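Local coordinates for protein putative adhesin (Komagataella phaffii, PDB 5FX8) that is a putative yeast cell-wall adhesin that may mediate cell-cell interaction, represented here by its N-terminal part with two cohesin-like domains, at residues E69-S80 / L90-G98; P152-V163 / F297-R305. All coordinates share one frame; numbering follows the deposited sequence.

Contact 1 of 2, residues E69-S80 / L90-G98; sequences EFFTTAGVQVLS and LTFTFSDPG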
# COMPACT_ATOMS: atom_id res chain seq x y z
N GLU C 69 -8.01 60.07 51.96
CA GLU C 69 -7.24 61.28 52.14
C GLU C 69 -6.06 61.28 51.17
O GLU C 69 -5.51 60.22 50.88
CB GLU C 69 -6.73 61.34 53.58
CG GLU C 69 -5.91 62.55 53.93
CD GLU C 69 -6.77 63.65 54.39
OE1 GLU C 69 -7.84 63.33 54.92
OE2 GLU C 69 -6.39 64.81 54.24
N PHE C 70 -5.66 62.45 50.69
CA PHE C 70 -4.52 62.54 49.78
C PHE C 70 -3.45 63.49 50.32
O PHE C 70 -3.77 64.52 50.92
CB PHE C 70 -4.99 62.95 48.39
CG PHE C 70 -5.83 61.90 47.73
CD1 PHE C 70 -7.18 61.80 48.01
CD2 PHE C 70 -5.26 60.98 46.89
CE1 PHE C 70 -7.94 60.82 47.44
CE2 PHE C 70 -6.02 59.99 46.31
CZ PHE C 70 -7.36 59.91 46.58
N PHE C 71 -2.19 63.13 50.12
CA PHE C 71 -1.04 63.78 50.74
C PHE C 71 -0.06 64.24 49.67
O PHE C 71 -0.16 63.87 48.51
CB PHE C 71 -0.32 62.85 51.72
CG PHE C 71 -1.22 62.22 52.72
CD1 PHE C 71 -1.97 61.11 52.38
CD2 PHE C 71 -1.32 62.72 53.98
CE1 PHE C 71 -2.81 60.53 53.29
CE2 PHE C 71 -2.17 62.13 54.89
CZ PHE C 71 -2.91 61.04 54.54
N THR C 72 0.88 65.10 50.08
CA THR C 72 2.05 65.38 49.27
C THR C 72 3.02 64.23 49.37
O THR C 72 2.89 63.35 50.23
CB THR C 72 2.75 66.65 49.72
OG1 THR C 72 3.17 66.48 51.08
CG2 THR C 72 1.84 67.85 49.65
N THR C 73 4.03 64.23 48.50
CA THR C 73 5.08 63.22 48.58
C THR C 73 5.78 63.28 49.93
O THR C 73 6.36 62.28 50.36
CB THR C 73 6.08 63.43 47.47
OG1 THR C 73 6.63 64.73 47.61
CG2 THR C 73 5.41 63.34 46.12
N ALA C 74 5.74 64.42 50.59
CA ALA C 74 6.35 64.57 51.90
C ALA C 74 5.40 64.26 53.03
O ALA C 74 5.81 64.30 54.19
CB ALA C 74 6.90 65.99 52.07
N GLY C 75 4.14 63.97 52.75
CA GLY C 75 3.23 63.53 53.78
C GLY C 75 2.23 64.56 54.26
O GLY C 75 1.50 64.28 55.21
N VAL C 76 2.17 65.72 53.64
CA VAL C 76 1.26 66.75 54.13
C VAL C 76 -0.15 66.47 53.60
O VAL C 76 -0.34 66.24 52.41
CB VAL C 76 1.75 68.14 53.71
CG1 VAL C 76 0.84 69.20 54.27
CG2 VAL C 76 3.15 68.32 54.19
N GLN C 77 -1.13 66.50 54.50
CA GLN C 77 -2.52 66.36 54.08
C GLN C 77 -2.91 67.49 53.14
O GLN C 77 -2.55 68.65 53.36
CB GLN C 77 -3.45 66.36 55.29
CG GLN C 77 -3.40 65.09 56.09
CD GLN C 77 -4.44 65.01 57.19
OE1 GLN C 77 -5.09 66.01 57.51
NE2 GLN C 77 -4.58 63.83 57.79
N VAL C 78 -3.67 67.15 52.10
CA VAL C 78 -4.09 68.10 51.09
C VAL C 78 -5.61 68.13 50.96
O VAL C 78 -6.23 69.19 51.05
CB VAL C 78 -3.44 67.81 49.73
CG1 VAL C 78 -3.94 68.80 48.68
CG2 VAL C 78 -1.92 67.86 49.85
N LEU C 79 -6.22 66.97 50.76
CA LEU C 79 -7.66 66.89 50.57
C LEU C 79 -8.10 65.47 50.83
O LEU C 79 -7.28 64.55 50.92
CB LEU C 79 -8.05 67.34 49.16
CG LEU C 79 -7.39 66.64 47.97
CD1 LEU C 79 -8.15 65.42 47.61
CD2 LEU C 79 -7.39 67.58 46.83
N SER C 80 -9.40 65.30 50.94
CA SER C 80 -10.02 64.00 51.03
C SER C 80 -11.15 63.94 50.02
O SER C 80 -11.66 64.98 49.60
CB SER C 80 -10.52 63.74 52.44
OG SER C 80 -11.55 64.63 52.72
N LEU C 90 -18.27 63.24 42.46
CA LEU C 90 -17.10 63.07 43.30
C LEU C 90 -16.75 64.42 43.91
O LEU C 90 -16.63 65.41 43.19
CB LEU C 90 -15.93 62.53 42.48
CG LEU C 90 -14.66 62.14 43.23
CD1 LEU C 90 -14.95 61.02 44.19
CD2 LEU C 90 -13.55 61.75 42.29
N THR C 91 -16.62 64.47 45.24
CA THR C 91 -16.33 65.72 45.92
C THR C 91 -14.91 65.71 46.47
O THR C 91 -14.56 64.82 47.25
CB THR C 91 -17.31 65.98 47.06
OG1 THR C 91 -18.65 65.87 46.58
CG2 THR C 91 -17.09 67.36 47.62
N PHE C 92 -14.11 66.68 46.10
CA PHE C 92 -12.81 66.86 46.72
C PHE C 92 -12.96 67.92 47.79
O PHE C 92 -13.54 68.98 47.55
CB PHE C 92 -11.76 67.27 45.69
CG PHE C 92 -11.56 66.27 44.58
CD1 PHE C 92 -12.45 66.17 43.54
CD2 PHE C 92 -10.44 65.49 44.55
CE1 PHE C 92 -12.25 65.27 42.53
CE2 PHE C 92 -10.24 64.61 43.54
CZ PHE C 92 -11.15 64.49 42.53
N THR C 93 -12.46 67.63 48.99
CA THR C 93 -12.59 68.54 50.12
C THR C 93 -11.22 68.78 50.73
O THR C 93 -10.65 67.88 51.35
CB THR C 93 -13.54 67.97 51.15
OG1 THR C 93 -14.82 67.78 50.54
CG2 THR C 93 -13.67 68.90 52.30
N PHE C 94 -10.71 69.99 50.59
CA PHE C 94 -9.41 70.32 51.14
C PHE C 94 -9.45 70.42 52.66
O PHE C 94 -10.49 70.71 53.25
CB PHE C 94 -8.91 71.61 50.53
CG PHE C 94 -8.66 71.53 49.06
CD1 PHE C 94 -9.69 71.69 48.16
CD2 PHE C 94 -7.39 71.33 48.57
CE1 PHE C 94 -9.44 71.63 46.80
CE2 PHE C 94 -7.15 71.28 47.23
CZ PHE C 94 -8.17 71.42 46.35
N SER C 95 -8.30 70.21 53.29
CA SER C 95 -8.20 70.01 54.75
C SER C 95 -7.32 71.09 55.38
O SER C 95 -6.25 70.82 55.95
CB SER C 95 -7.65 68.59 55.05
OG SER C 95 -8.27 67.59 54.24
N ASP C 96 -7.78 72.35 55.29
CA ASP C 96 -6.93 73.51 55.60
C ASP C 96 -7.78 74.70 56.05
O ASP C 96 -8.27 75.48 55.18
CB ASP C 96 -6.07 73.92 54.43
CG ASP C 96 -4.64 74.11 54.87
OD1 ASP C 96 -4.30 73.87 56.02
OD2 ASP C 96 -3.85 74.50 53.97
N PRO C 97 -7.95 74.93 57.35
CA PRO C 97 -9.03 75.75 57.81
C PRO C 97 -8.76 77.22 57.49
O PRO C 97 -7.69 77.75 57.85
CB PRO C 97 -9.00 75.49 59.26
CG PRO C 97 -7.54 75.17 59.64
CD PRO C 97 -6.93 74.60 58.39
N GLY C 98 -9.77 77.93 56.94
CA GLY C 98 -9.72 79.23 56.43
C GLY C 98 -8.28 79.61 56.15
O GLY C 98 -7.64 80.29 56.96
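Leu79 and Phe94 sit opposite each other as a non-hydrogen-bonded pair where strands 77-84 and 89-94 form an antiparallel hairpin, their side chains side by side on one face of the sheet. The leucine can be traced outward from CB, which lies 3.4 Å from Thr93 O and above the rim of one face of the Phe94 ring. With chi1 at 55°, CG sits between the backbone N and the carbonyl carbon, and the two methyls part from there. CD2 rides over the face of Phe94, 3.7 Å from its CE2, as a CH-pi contact; CD1 meets the edge of the Phe92 ring in plane, 3.8 Å from CD2 of that phenylalanine. Phe314 of strand 312-319 also touches the leucine.

The next pair is hydrogen-bonded: Ser80 N donates to Thr93 O (2.9 Å) and Thr93 N to Ser80 O (2.8 Å). Beyond Leu79 the ladder is kept up by Ser95 N, 3.2 Å from Val78 O. Val78 and Leu79 together face Phe70 in a classic beta bulge. The Ser95 hydroxyl gives a weak hydrogen bond to Glu69 OE2. Backbone bonds therefore set the register of this first cohesin-like domain's hairpin, while aliphatic-aromatic packing lies on the face carrying Leu79 and Phe94.

Contact 2 of 2, residues P152-V163 / F297-R305; sequences PIKLSNAVTGGV and FVLDEPFYR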
# COMPACT_ATOMS: atom_id res chain seq x y z
N PRO C 152 -1.28 35.17 21.47
CA PRO C 152 -1.92 34.74 22.71
C PRO C 152 -2.19 35.92 23.62
O PRO C 152 -1.33 36.76 23.85
CB PRO C 152 -0.90 33.79 23.32
CG PRO C 152 -0.09 33.35 22.17
CD PRO C 152 0.01 34.50 21.27
N ILE C 153 -3.41 35.97 24.16
CA ILE C 153 -3.79 36.96 25.14
C ILE C 153 -4.19 36.26 26.43
O ILE C 153 -4.36 35.05 26.47
CB ILE C 153 -4.91 37.88 24.64
CG1 ILE C 153 -6.17 37.08 24.37
CG2 ILE C 153 -4.46 38.61 23.41
CD1 ILE C 153 -7.31 37.93 23.97
N LYS C 154 -4.32 37.05 27.50
CA LYS C 154 -4.71 36.60 28.83
C LYS C 154 -5.85 37.49 29.33
O LYS C 154 -5.82 38.70 29.12
CB LYS C 154 -3.51 36.67 29.78
CG LYS C 154 -3.59 35.66 30.88
CD LYS C 154 -3.34 36.25 32.21
CE LYS C 154 -1.97 36.80 32.29
NZ LYS C 154 -1.74 37.32 33.65
N LEU C 155 -6.86 36.90 29.97
CA LEU C 155 -8.01 37.64 30.48
C LEU C 155 -8.31 37.25 31.93
O LEU C 155 -8.14 36.09 32.29
CB LEU C 155 -9.25 37.41 29.60
CG LEU C 155 -9.12 37.77 28.12
CD1 LEU C 155 -10.38 37.46 27.36
CD2 LEU C 155 -8.76 39.22 27.91
N SER C 156 -8.74 38.21 32.75
CA SER C 156 -9.11 38.00 34.15
C SER C 156 -10.62 38.07 34.30
O SER C 156 -11.28 38.84 33.60
CB SER C 156 -8.52 39.05 35.10
OG SER C 156 -7.12 39.23 34.99
N ASN C 157 -11.18 37.31 35.22
CA ASN C 157 -12.59 37.45 35.54
C ASN C 157 -12.76 37.20 37.02
O ASN C 157 -12.45 36.12 37.51
CB ASN C 157 -13.47 36.48 34.75
CG ASN C 157 -13.50 36.78 33.26
OD1 ASN C 157 -14.20 37.69 32.81
ND2 ASN C 157 -12.76 35.98 32.48
N ALA C 158 -13.24 38.19 37.75
CA ALA C 158 -13.50 37.97 39.16
C ALA C 158 -14.66 36.99 39.32
O ALA C 158 -15.69 37.14 38.67
CB ALA C 158 -13.82 39.28 39.86
N VAL C 159 -14.49 35.98 40.17
CA VAL C 159 -15.58 35.10 40.53
C VAL C 159 -15.61 34.95 42.05
O VAL C 159 -14.75 35.46 42.76
CB VAL C 159 -15.47 33.73 39.82
CG1 VAL C 159 -15.40 33.93 38.33
CG2 VAL C 159 -14.25 32.97 40.28
N THR C 160 -16.63 34.27 42.54
CA THR C 160 -16.77 33.93 43.95
C THR C 160 -15.65 33.01 44.44
O THR C 160 -15.82 31.79 44.58
CB THR C 160 -18.11 33.26 44.14
OG1 THR C 160 -19.11 34.06 43.51
CG2 THR C 160 -18.41 33.11 45.61
N GLY C 161 -14.49 33.57 44.74
CA GLY C 161 -13.35 32.71 44.99
C GLY C 161 -11.99 33.36 45.15
O GLY C 161 -11.45 33.31 46.24
N GLY C 162 -11.43 33.92 44.09
CA GLY C 162 -12.03 33.83 42.80
C GLY C 162 -11.48 34.61 41.63
O GLY C 162 -11.97 35.69 41.35
N VAL C 163 -10.50 34.06 40.92
CA VAL C 163 -10.14 34.51 39.58
C VAL C 163 -10.30 33.34 38.63
O VAL C 163 -9.73 32.28 38.85
CB VAL C 163 -8.69 35.01 39.47
CG1 VAL C 163 -8.61 36.02 38.36
CG2 VAL C 163 -8.22 35.53 40.73
N PHE C 297 5.86 33.97 24.31
CA PHE C 297 5.11 35.13 24.77
C PHE C 297 5.05 35.11 26.29
O PHE C 297 5.00 34.05 26.91
CB PHE C 297 3.67 35.16 24.23
CG PHE C 297 3.57 35.16 22.74
CD1 PHE C 297 3.72 33.99 22.02
CD2 PHE C 297 3.30 36.33 22.06
CE1 PHE C 297 3.63 33.99 20.67
CE2 PHE C 297 3.21 36.33 20.69
CZ PHE C 297 3.37 35.16 19.99
N VAL C 298 5.07 36.29 26.88
CA VAL C 298 4.93 36.46 28.32
C VAL C 298 3.73 37.35 28.58
O VAL C 298 3.58 38.41 27.96
CB VAL C 298 6.21 37.05 28.94
CG1 VAL C 298 6.14 36.98 30.44
CG2 VAL C 298 7.40 36.28 28.45
N LEU C 299 2.86 36.90 29.48
CA LEU C 299 1.62 37.61 29.80
C LEU C 299 1.56 37.78 31.32
O LEU C 299 1.13 36.88 32.04
CB LEU C 299 0.41 36.85 29.26
CG LEU C 299 0.52 36.29 27.85
CD1 LEU C 299 -0.59 35.32 27.59
CD2 LEU C 299 0.47 37.36 26.83
N ASP C 300 2.00 38.93 31.81
CA ASP C 300 2.17 39.11 33.25
C ASP C 300 1.15 40.05 33.87
O ASP C 300 1.33 40.48 35.01
CB ASP C 300 3.59 39.60 33.56
CG ASP C 300 4.07 40.65 32.60
OD1 ASP C 300 3.23 41.37 32.01
OD2 ASP C 300 5.30 40.78 32.43
N GLU C 301 0.07 40.36 33.16
CA GLU C 301 -0.95 41.26 33.70
C GLU C 301 -1.46 40.76 35.05
O GLU C 301 -1.89 39.60 35.15
CB GLU C 301 -2.10 41.41 32.71
CG GLU C 301 -2.99 42.63 32.95
CD GLU C 301 -4.37 42.50 32.32
OE1 GLU C 301 -4.63 41.46 31.65
OE2 GLU C 301 -5.21 43.43 32.49
N PRO C 302 -1.42 41.59 36.12
CA PRO C 302 -1.96 41.20 37.43
C PRO C 302 -3.47 41.16 37.48
O PRO C 302 -4.14 41.55 36.53
CB PRO C 302 -1.45 42.30 38.36
CG PRO C 302 -0.42 42.99 37.65
CD PRO C 302 -0.71 42.87 36.19
N PHE C 303 -4.00 40.71 38.61
CA PHE C 303 -5.42 40.73 38.88
C PHE C 303 -5.70 41.65 40.07
O PHE C 303 -4.94 41.67 41.04
CB PHE C 303 -5.96 39.35 39.18
CG PHE C 303 -7.39 39.32 39.59
CD1 PHE C 303 -8.39 39.59 38.69
CD2 PHE C 303 -7.75 38.99 40.88
CE1 PHE C 303 -9.69 39.54 39.06
CE2 PHE C 303 -9.06 38.94 41.26
CZ PHE C 303 -10.03 39.21 40.35
N TYR C 304 -6.79 42.40 39.96
CA TYR C 304 -7.15 43.40 40.95
C TYR C 304 -8.60 43.18 41.33
O TYR C 304 -9.44 42.89 40.48
CB TYR C 304 -6.95 44.81 40.42
CG TYR C 304 -5.52 45.19 40.14
CD1 TYR C 304 -4.60 45.34 41.18
CD2 TYR C 304 -5.09 45.46 38.85
CE1 TYR C 304 -3.32 45.71 40.93
CE2 TYR C 304 -3.80 45.83 38.60
CZ TYR C 304 -2.92 45.96 39.65
OH TYR C 304 -1.62 46.33 39.44
N ARG C 305 -8.89 43.31 42.62
CA ARG C 305 -10.25 43.08 43.06
C ARG C 305 -11.03 44.36 43.30
O ARG C 305 -12.26 44.31 43.31
CB ARG C 305 -10.25 42.22 44.32
CG ARG C 305 -9.72 40.83 44.06
CD ARG C 305 -9.70 39.99 45.30
NE ARG C 305 -10.75 38.98 45.29
CZ ARG C 305 -10.83 38.01 46.18
NH1 ARG C 305 -9.92 37.91 47.13
NH2 ARG C 305 -11.81 37.13 46.11
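Val163 and Phe303 point at each other from opposite directions, and the valine meets the ring on its face. CG1 stands over the ring centre in a CH-pi contact, 3.6 Å from the centroid and 12° off the normal, while CG2 lies 3.5 Å from Phe303 CD2. The phenylalanine CG is anti to the backbone N (chi1 175°), which carries the ring across toward 152-163. There Ala158 CB meets the ring edge in plane, 3.8 Å from CZ, and Ser156 CB approaches CD1 obliquely.

At the far end the same chemistry recurs with a proline. The Pro152 and Phe297 side chains cross at about a right angle, and Pro152 CD sits almost exactly over the middle of the Phe297 ring, 3.5 Å from its centroid. Next to this pair, Leu299 spreads its methyls along the opposing strand: CD2 rests 3.5 Å from Pro152 O, and CD1 packs against Lys154 CB and the Ile153 carbonyl carbon.

Lys154 bridges the middle. Bent at chi2 and chi3, its chain passes CE by Leu299 O and delivers NZ to Glu301 O at 2.7 Å, in the carbonyl plane and on a lone pair. Asn278 OD1 takes a second bond from the same ammonium, so this buried charge is held by neutral oxygens; the Glu301 carboxylate does not reach it.

Arg305 closes the row more loosely. Its NH2 passes obliquely by Gly161 and Gly162, whereas NH1 is fixed by the carbonyls of Val273 and Ala270.

Segment 152-163 supplies edge strand 153-158 of one five-stranded antiparallel sheet and the start of its neighbour 162-170; strand 294-304 edges the other sheet, beside 275-286. The segments thus meet across the sandwich of the second cohesin-like domain, with Trp165 touching Lys154 and Ser156, and Leu284 touching Phe297.

Contact 1 belongs to the first cohesin-like domain and contact 2 to the second; their centres lie about 34 Å apart, and they share no strand. The former joins sequence neighbours within one sheet, well away from the middle of the chain, whereas the latter, its centre about 9 Å from the centre of the chain, brings an edge strand of one sheet and the start of its neighbour against the edge of the other, 134 residues on. Both are partly buried, but their chemistry follows their place in the fold: in 69-80 / 90-98 main-chain ladder bonds do the joining and side chains pack alongside, while in 152-163 / 297-305 side chains span the gap, through apolar groups laid over rings and one lysine.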